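Local coordinates for protein 4-amino-4-deoxy-L-arabinose transferase or related glycosyltransferases of PMT family (Cupriavidus metallidurans, PDB 5EZM) that probably transfers 4-amino-4-deoxy-L-arabinose from a lipid carrier to lipid A as a zinc-binding membrane glycosyltransferase of the GT-C fold, at residues D524-W532 with A549-Y557; Q536-Y547 with R564-A572. One frame throughout, in Å; residues are numbered along the deposited sequence.

Overall arrangement
Both contacts belong to the C-terminal domain and lie away from the zinc and prenyl-phosphate sites; their centres are about 9 Å apart. Interaction 2 pairs two strands of a mixed sheet, 539-542 and 566-569, while interaction 1 sets helix 525-534 against the chain that leaves helix 544-550. The segments alternate along the sequence. Helix 525-534 leads into strand 539-542, and the tail of 549-557 reaches strand 557-561, where Y557 O lies 2.8 Å from A569 N, probably hydrogen-bonded. W532 O, 3.0 Å from N570 ND2, probably makes a second such link. Toward the membrane part, the side chain of R564 is about 12 Å from a bound octadecenyl lipid (MPG).

Interaction 1. Residues D524-W532 with A549-Y557; sequences DVDSFTKLW and ALAPTLSMY
L554 drops into the side of helix 525-532 between T529 and W532. Its CB and CG stand beside W532 CD1, and the tip then splits: CD1 meets the pyrrole part of the indole, 3.5 Å from W532 NE1, while CD2 lies 3.6 Å from T529 CG2 and reaches F528 CE2 more loosely. This fork depends on chi1 of 47°, which puts CG between the backbone N and the carbonyl carbon. Further along, L550 CD2 comes to the edge of the F528 ring, 4.0 Å from F528 CE2, and also meets V525 CG1, tip to tip. Helix 525-534 and helix 544-550 pack on one face of the mixed sheet of this alpha/beta domain, where F528 and W532 both rest on A540. W532 extends past F528, its CB above the phenyl face near the rim, and turns its indole crosswise to M556, with CZ2 3.9 Å from M556 CB. With an alanine here, L554 CD1 and M556 CB are likely to lose the indole they rest on, freeing the leucine tip to shift. S555 O sits at the indole edge, near its plane, 3.6 Å from W532 NE1.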
loop_
_atom_site.group_PDB
_atom_site.type_symbol
_atom_site.label_atom_id
_atom_site.label_comp_id
_atom_site.label_asym_id
_atom_site.label_seq_id
_atom_site.Cartn_x
_atom_site.Cartn_y
_atom_site.Cartn_z
ATOM N N ASP A 524 -26.811 9.726 -17.495
ATOM C CA ASP A 524 -26.752 8.631 -18.450
ATOM C C ASP A 524 -26.135 9.132 -19.745
ATOM O O ASP A 524 -26.075 10.337 -20.003
ATOM C CB ASP A 524 -28.144 8.045 -18.713
ATOM C CG ASP A 524 -29.149 9.101 -19.129
ATOM O OD1 ASP A 524 -28.950 10.285 -18.782
ATOM O OD2 ASP A 524 -30.139 8.750 -19.803
ATOM N N VAL A 525 -25.679 8.184 -20.566
ATOM C CA VAL A 525 -25.028 8.537 -21.825
ATOM C C VAL A 525 -26.000 9.251 -22.755
ATOM O O VAL A 525 -25.595 10.104 -23.555
ATOM C CB VAL A 525 -24.432 7.274 -22.483
ATOM C CG1 VAL A 525 -23.638 7.636 -23.730
ATOM C CG2 VAL A 525 -23.558 6.519 -21.490
ATOM N N ASP A 526 -27.293 8.938 -22.656
ATOM C CA ASP A 526 -28.267 9.549 -23.555
ATOM C C ASP A 526 -28.353 11.058 -23.341
ATOM O O ASP A 526 -28.522 11.818 -24.301
ATOM C CB ASP A 526 -29.631 8.884 -23.371
ATOM C CG ASP A 526 -29.673 7.478 -23.948
ATOM O OD1 ASP A 526 -29.242 7.296 -25.107
ATOM O OD2 ASP A 526 -30.124 6.552 -23.242
ATOM N N SER A 527 -28.234 11.513 -22.091
ATOM C CA SER A 527 -28.119 12.948 -21.848
ATOM C C SER A 527 -26.759 13.472 -22.289
ATOM O O SER A 527 -26.642 14.627 -22.726
ATOM C CB SER A 527 -28.347 13.252 -20.369
ATOM O OG SER A 527 -29.574 12.707 -19.922
ATOM N N PHE A 528 -25.726 12.636 -22.185
ATOM C CA PHE A 528 -24.399 13.046 -22.620
ATOM C C PHE A 528 -24.360 13.316 -24.117
ATOM O O PHE A 528 -23.530 14.106 -24.576
ATOM C CB PHE A 528 -23.369 11.982 -22.246
ATOM C CG PHE A 528 -22.063 12.128 -22.968
ATOM C CD1 PHE A 528 -21.166 13.122 -22.612
ATOM C CD2 PHE A 528 -21.735 11.274 -24.010
ATOM C CE1 PHE A 528 -19.963 13.263 -23.281
ATOM C CE2 PHE A 528 -20.531 11.407 -24.682
ATOM C CZ PHE A 528 -19.644 12.401 -24.317
ATOM N N THR A 529 -25.233 12.668 -24.896
ATOM C CA THR A 529 -25.260 12.946 -26.329
ATOM C C THR A 529 -25.752 14.363 -26.597
ATOM O O THR A 529 -25.166 15.086 -27.412
ATOM C CB THR A 529 -26.134 11.928 -27.064
ATOM O OG1 THR A 529 -27.507 12.105 -26.691
ATOM C CG2 THR A 529 -25.699 10.510 -26.729
ATOM N N LYS A 530 -26.824 14.779 -25.915
ATOM C CA LYS A 530 -27.329 16.137 -26.081
ATOM C C LYS A 530 -26.332 17.164 -25.559
ATOM O O LYS A 530 -26.130 18.214 -26.183
ATOM C CB LYS A 530 -28.675 16.286 -25.375
ATOM C CG LYS A 530 -29.741 15.342 -25.898
ATOM C CD LYS A 530 -30.080 15.642 -27.345
ATOM C CE LYS A 530 -30.955 14.551 -27.935
ATOM N NZ LYS A 530 -30.264 13.230 -27.920
ATOM N N LEU A 531 -25.700 16.883 -24.415
ATOM C CA LEU A 531 -24.635 17.764 -23.944
ATOM C C LEU A 531 -23.489 17.828 -24.943
ATOM O O LEU A 531 -22.831 18.866 -25.073
ATOM C CB LEU A 531 -24.113 17.291 -22.588
ATOM C CG LEU A 531 -24.671 17.964 -21.336
ATOM C CD1 LEU A 531 -24.025 17.364 -20.099
ATOM C CD2 LEU A 531 -24.433 19.462 -21.386
ATOM N N TRP A 532 -23.252 16.734 -25.663
ATOM C CA TRP A 532 -22.095 16.618 -26.542
ATOM C C TRP A 532 -22.322 17.339 -27.861
ATOM O O TRP A 532 -21.393 17.943 -28.407
ATOM C CB TRP A 532 -21.792 15.140 -26.779
ATOM C CG TRP A 532 -20.583 14.861 -27.611
ATOM C CD1 TRP A 532 -20.557 14.516 -28.931
ATOM C CD2 TRP A 532 -19.219 14.877 -27.173
ATOM N NE1 TRP A 532 -19.262 14.325 -29.342
ATOM C CE2 TRP A 532 -18.422 14.536 -28.281
ATOM C CE3 TRP A 532 -18.595 15.150 -25.952
ATOM C CZ2 TRP A 532 -17.037 14.461 -28.206
ATOM C CZ3 TRP A 532 -17.216 15.075 -25.880
ATOM C CH2 TRP A 532 -16.453 14.737 -27.001
ATOM N N ALA A 549 -19.282 1.858 -29.758
ATOM C CA ALA A 549 -20.708 1.805 -29.458
ATOM C C ALA A 549 -21.377 3.154 -29.697
ATOM O O ALA A 549 -22.532 3.212 -30.134
ATOM C CB ALA A 549 -20.918 1.342 -28.017
ATOM N N LEU A 550 -20.670 4.250 -29.421
ATOM C CA LEU A 550 -21.206 5.594 -29.602
ATOM C C LEU A 550 -20.932 6.167 -30.984
ATOM O O LEU A 550 -21.470 7.233 -31.311
ATOM C CB LEU A 550 -20.626 6.547 -28.550
ATOM C CG LEU A 550 -21.306 6.674 -27.184
ATOM C CD1 LEU A 550 -21.180 5.398 -26.370
ATOM C CD2 LEU A 550 -20.722 7.850 -26.420
ATOM N N ALA A 551 -20.117 5.499 -31.797
ATOM C CA ALA A 551 -19.717 6.074 -33.079
ATOM C C ALA A 551 -20.890 6.278 -34.029
ATOM O O ALA A 551 -20.974 7.360 -34.637
ATOM C CB ALA A 551 -18.622 5.209 -33.713
ATOM N N PRO A 552 -21.812 5.324 -34.218
ATOM C CA PRO A 552 -22.966 5.600 -35.089
ATOM C C PRO A 552 -23.929 6.630 -34.522
ATOM O O PRO A 552 -24.770 7.138 -35.274
ATOM C CB PRO A 552 -23.639 4.230 -35.228
ATOM C CG PRO A 552 -23.206 3.473 -34.034
ATOM C CD PRO A 552 -21.811 3.922 -33.755
ATOM N N THR A 553 -23.823 6.965 -33.237
ATOM C CA THR A 553 -24.744 7.898 -32.594
ATOM C C THR A 553 -24.277 9.344 -32.735
ATOM O O THR A 553 -25.006 10.192 -33.258
ATOM C CB THR A 553 -24.908 7.532 -31.115
ATOM O OG1 THR A 553 -25.488 6.226 -31.008
ATOM C CG2 THR A 553 -25.794 8.546 -30.402
ATOM N N LEU A 554 -23.068 9.643 -32.268
ATOM C CA LEU A 554 -22.533 10.994 -32.320
ATOM C C LEU A 554 -21.141 10.977 -32.930
ATOM O O LEU A 554 -20.332 10.092 -32.632
ATOM C CB LEU A 554 -22.503 11.641 -30.921
ATOM C CG LEU A 554 -21.942 10.862 -29.729
ATOM C CD1 LEU A 554 -20.450 11.037 -29.611
ATOM C CD2 LEU A 554 -22.612 11.309 -28.451
ATOM N N SER A 555 -20.877 11.953 -33.795
ATOM C CA SER A 555 -19.567 12.088 -34.414
ATOM C C SER A 555 -18.620 12.781 -33.446
ATOM O O SER A 555 -18.962 13.810 -32.852
ATOM C CB SER A 555 -19.665 12.869 -35.724
ATOM O OG SER A 555 -20.032 14.218 -35.497
ATOM N N MET A 556 -17.430 12.211 -33.285
ATOM C CA MET A 556 -16.444 12.709 -32.342
ATOM C C MET A 556 -15.064 12.636 -32.972
ATOM O O MET A 556 -14.753 11.685 -33.696
ATOM C CB MET A 556 -16.484 11.907 -31.038
ATOM C CG MET A 556 -16.892 10.464 -31.239
ATOM S SD MET A 556 -17.303 9.610 -29.707
ATOM C CE MET A 556 -17.948 8.078 -30.376
ATOM N N TYR A 557 -14.245 13.645 -32.693
ATOM C CA TYR A 557 -12.915 13.766 -33.270
ATOM C C TYR A 557 -11.880 13.322 -32.246
ATOM O O TYR A 557 -11.867 13.817 -31.113
ATOM C CB TYR A 557 -12.665 15.204 -33.724
ATOM C CG TYR A 557 -13.734 15.698 -34.675
ATOM C CD1 TYR A 557 -13.590 15.556 -36.050
ATOM C CD2 TYR A 557 -14.903 16.279 -34.196
ATOM C CE1 TYR A 557 -14.572 15.992 -36.918
ATOM C CE2 TYR A 557 -15.889 16.716 -35.056
ATOM C CZ TYR A 557 -15.719 16.571 -36.414
ATOM O OH TYR A 557 -16.701 17.006 -37.273
#

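Interaction 2. Residues Q536-Y547 with R564-A572; sequences QPAMAVMSPDTY and RRVVVANVA
N570 ND2 is held by two carbonyls: Q536 O, 3.1 Å away and close to the plane of the amide, and W532 O in the last turn of helix 525-534. The same side chain takes A538 N onto OD1 at 2.9 Å, the donor standing above the carbonyl plane of the amide. Chi1 of 60° turns that amide back onto 536-538, while N570 N bonds A538 O at 3.3 Å. Further along, strands 539-542 and 566-569 run antiparallel, 158° between their directions. A540 with V568 and M542 with V566 are the hydrogen-bonded pairs, V566 N reaching M542 O at 2.8 Å. V541 and V567 form a non-hydrogen-bonded pair, their CG2 atoms alongside. On the face bearing A540 and M542, the M542 chain bends to bring CE 3.8 Å from V568 CG2. The Y547 side chain crosses V566 at about a right angle and V568 at a slant. R565, just before the strand begins, sends its guanidinium to salt bridges with D490 and D562. Backbone bonds thus fix the register of two interior strands, N570 ties the end of 566-569 to 536-538 and the helix, and the apolar A540 face packs against helices.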
loop_
_atom_site.group_PDB
_atom_site.type_symbol
_atom_site.label_atom_id
_atom_site.label_comp_id
_atom_site.label_asym_id
_atom_site.label_seq_id
_atom_site.Cartn_x
_atom_site.Cartn_y
_atom_site.Cartn_z
ATOM N N GLN A 536 -21.342 22.955 -24.413
ATOM C CA GLN A 536 -20.084 23.645 -24.630
ATOM C C GLN A 536 -19.055 22.691 -25.232
ATOM O O GLN A 536 -19.197 21.470 -25.137
ATOM C CB GLN A 536 -19.565 24.219 -23.315
ATOM C CG GLN A 536 -19.318 23.182 -22.234
ATOM C CD GLN A 536 -18.736 23.793 -20.976
ATOM O OE1 GLN A 536 -18.004 24.783 -21.035
ATOM N NE2 GLN A 536 -19.066 23.214 -19.826
ATOM N N PRO A 537 -18.016 23.227 -25.872
ATOM C CA PRO A 537 -16.930 22.363 -26.349
ATOM C C PRO A 537 -16.247 21.667 -25.182
ATOM O O PRO A 537 -15.882 22.299 -24.187
ATOM C CB PRO A 537 -15.986 23.336 -27.066
ATOM C CG PRO A 537 -16.315 24.674 -26.496
ATOM C CD PRO A 537 -17.789 24.634 -26.239
ATOM N N ALA A 538 -16.088 20.354 -25.306
ATOM C CA ALA A 538 -15.507 19.563 -24.233
ATOM C C ALA A 538 -14.799 18.353 -24.825
ATOM O O ALA A 538 -14.851 18.099 -26.031
ATOM C CB ALA A 538 -16.573 19.131 -23.222
ATOM N N MET A 539 -14.120 17.615 -23.953
ATOM C CA MET A 539 -13.477 16.361 -24.298
ATOM C C MET A 539 -14.134 15.234 -23.515
ATOM O O MET A 539 -14.925 15.465 -22.598
ATOM C CB MET A 539 -11.971 16.401 -24.006
ATOM C CG MET A 539 -11.190 17.344 -24.892
ATOM S SD MET A 539 -9.415 17.208 -24.622
ATOM C CE MET A 539 -8.812 18.469 -25.741
ATOM N N ALA A 540 -13.791 14.004 -23.885
ATOM C CA ALA A 540 -14.331 12.832 -23.214
ATOM C C ALA A 540 -13.319 11.700 -23.284
ATOM O O ALA A 540 -12.596 11.562 -24.276
ATOM C CB ALA A 540 -15.660 12.391 -23.835
ATOM N N VAL A 541 -13.270 10.903 -22.218
ATOM C CA VAL A 541 -12.439 9.708 -22.140
ATOM C C VAL A 541 -13.365 8.504 -22.098
ATOM O O VAL A 541 -14.338 8.489 -21.334
ATOM C CB VAL A 541 -11.522 9.733 -20.904
ATOM C CG1 VAL A 541 -10.655 8.485 -20.859
ATOM C CG2 VAL A 541 -10.659 10.978 -20.905
ATOM N N MET A 542 -13.073 7.498 -22.919
ATOM C CA MET A 542 -13.904 6.301 -22.948
ATOM C C MET A 542 -13.037 5.112 -23.327
ATOM O O MET A 542 -11.875 5.261 -23.700
ATOM C CB MET A 542 -15.072 6.461 -23.924
ATOM C CG MET A 542 -14.641 6.629 -25.370
ATOM S SD MET A 542 -15.937 7.355 -26.390
ATOM C CE MET A 542 -16.088 8.972 -25.637
ATOM N N SER A 543 -13.606 3.920 -23.207
ATOM C CA SER A 543 -12.925 2.737 -23.699
ATOM C C SER A 543 -13.105 2.638 -25.211
ATOM O O SER A 543 -13.990 3.283 -25.780
ATOM C CB SER A 543 -13.467 1.491 -23.005
ATOM O OG SER A 543 -14.848 1.317 -23.258
ATOM N N PRO A 544 -12.254 1.868 -25.895
ATOM C CA PRO A 544 -12.451 1.704 -27.345
ATOM C C PRO A 544 -13.810 1.124 -27.700
ATOM O O PRO A 544 -14.454 1.601 -28.644
ATOM C CB PRO A 544 -11.303 0.769 -27.746
ATOM C CG PRO A 544 -10.257 1.006 -26.719
ATOM C CD PRO A 544 -10.995 1.256 -25.438
ATOM N N ASP A 545 -14.269 0.111 -26.960
ATOM C CA ASP A 545 -15.587 -0.457 -27.226
ATOM C C ASP A 545 -16.691 0.567 -26.999
ATOM O O ASP A 545 -17.714 0.543 -27.694
ATOM C CB ASP A 545 -15.814 -1.694 -26.357
ATOM C CG ASP A 545 -14.935 -2.865 -26.764
ATOM O OD1 ASP A 545 -14.773 -3.097 -27.984
ATOM O OD2 ASP A 545 -14.406 -3.555 -25.866
ATOM N N THR A 546 -16.507 1.476 -26.036
ATOM C CA THR A 546 -17.469 2.558 -25.859
ATOM C C THR A 546 -17.457 3.501 -27.056
ATOM O O THR A 546 -18.517 3.955 -27.504
ATOM C CB THR A 546 -17.176 3.324 -24.567
ATOM O OG1 THR A 546 -17.319 2.445 -23.446
ATOM C CG2 THR A 546 -18.139 4.488 -24.404
ATOM N N TYR A 547 -16.269 3.802 -27.588
ATOM C CA TYR A 547 -16.184 4.647 -28.774
ATOM C C TYR A 547 -16.889 4.002 -29.958
ATOM O O TYR A 547 -17.599 4.677 -30.709
ATOM C CB TYR A 547 -14.722 4.933 -29.124
ATOM C CG TYR A 547 -14.557 5.751 -30.389
ATOM C CD1 TYR A 547 -14.551 7.139 -30.342
ATOM C CD2 TYR A 547 -14.413 5.136 -31.633
ATOM C CE1 TYR A 547 -14.409 7.895 -31.495
ATOM C CE2 TYR A 547 -14.271 5.882 -32.790
ATOM C CZ TYR A 547 -14.268 7.262 -32.714
ATOM O OH TYR A 547 -14.125 8.019 -33.856
ATOM N N ARG A 564 -5.758 1.536 -23.671
ATOM C CA ARG A 564 -6.858 1.400 -22.732
ATOM C C ARG A 564 -7.902 2.503 -22.829
ATOM O O ARG A 564 -8.955 2.384 -22.190
ATOM C CB ARG A 564 -6.326 1.349 -21.290
ATOM C CG ARG A 564 -5.426 0.153 -21.001
ATOM C CD ARG A 564 -5.016 0.086 -19.532
ATOM N NE ARG A 564 -6.169 -0.029 -18.642
ATOM C CZ ARG A 564 -6.682 0.981 -17.943
ATOM N NH1 ARG A 564 -6.140 2.188 -18.024
ATOM N NH2 ARG A 564 -7.736 0.784 -17.161
ATOM N N ARG A 565 -7.658 3.560 -23.599
ATOM C CA ARG A 565 -8.568 4.693 -23.597
ATOM C C ARG A 565 -8.520 5.410 -24.939
ATOM O O ARG A 565 -7.486 5.442 -25.615
ATOM C CB ARG A 565 -8.237 5.670 -22.453
ATOM C CG ARG A 565 -6.761 6.018 -22.354
ATOM C CD ARG A 565 -6.435 7.020 -21.251
ATOM N NE ARG A 565 -6.504 6.460 -19.904
ATOM C CZ ARG A 565 -5.585 5.663 -19.360
ATOM N NH1 ARG A 565 -4.514 5.289 -20.051
ATOM N NH2 ARG A 565 -5.745 5.222 -18.119
ATOM N N VAL A 566 -9.670 5.961 -25.317
ATOM C CA VAL A 566 -9.819 6.874 -26.442
ATOM C C VAL A 566 -10.280 8.209 -25.876
ATOM O O VAL A 566 -11.209 8.253 -25.056
ATOM C CB VAL A 566 -10.828 6.344 -27.478
ATOM C CG1 VAL A 566 -10.886 7.263 -28.691
ATOM C CG2 VAL A 566 -10.486 4.922 -27.886
ATOM N N VAL A 567 -9.625 9.287 -26.298
ATOM C CA VAL A 567 -9.907 10.634 -25.816
ATOM C C VAL A 567 -10.311 11.485 -27.008
ATOM O O VAL A 567 -9.515 11.676 -27.942
ATOM C CB VAL A 567 -8.703 11.250 -25.088
ATOM C CG1 VAL A 567 -9.059 12.633 -24.562
ATOM C CG2 VAL A 567 -8.245 10.338 -23.958
ATOM N N VAL A 568 -11.536 12.011 -26.967
ATOM C CA VAL A 568 -12.154 12.676 -28.105
ATOM C C VAL A 568 -12.605 14.076 -27.700
ATOM O O VAL A 568 -12.626 14.435 -26.522
ATOM C CB VAL A 568 -13.346 11.873 -28.659
ATOM C CG1 VAL A 568 -12.905 10.471 -29.054
ATOM C CG2 VAL A 568 -14.455 11.808 -27.624
ATOM N N ALA A 569 -12.970 14.865 -28.710
ATOM C CA ALA A 569 -13.559 16.183 -28.525
ATOM C C ALA A 569 -14.777 16.319 -29.434
ATOM O O ALA A 569 -14.930 15.581 -30.412
ATOM C CB ALA A 569 -12.554 17.303 -28.819
ATOM N N ASN A 570 -15.658 17.259 -29.091
ATOM C CA ASN A 570 -16.880 17.480 -29.858
ATOM C C ASN A 570 -16.757 18.615 -30.863
ATOM O O ASN A 570 -17.733 18.920 -31.554
ATOM C CB ASN A 570 -18.070 17.742 -28.925
ATOM C CG ASN A 570 -17.877 18.958 -28.046
ATOM O OD1 ASN A 570 -16.775 19.498 -27.937
ATOM N ND2 ASN A 570 -18.954 19.386 -27.395
ATOM N N VAL A 571 -15.591 19.246 -30.960
ATOM C CA VAL A 571 -15.306 20.224 -32.000
ATOM C C VAL A 571 -14.007 19.818 -32.685
ATOM O O VAL A 571 -13.068 19.352 -32.031
ATOM C CB VAL A 571 -15.223 21.659 -31.437
ATOM C CG1 VAL A 571 -16.559 22.066 -30.839
ATOM C CG2 VAL A 571 -14.136 21.765 -30.396
ATOM N N ALA A 572 -13.963 19.975 -34.010
ATOM C CA ALA A 572 -12.819 19.485 -34.770
ATOM C C ALA A 572 -11.537 20.233 -34.422
ATOM O O ALA A 572 -10.442 19.673 -34.550
ATOM C CB ALA A 572 -13.104 19.584 -36.268
#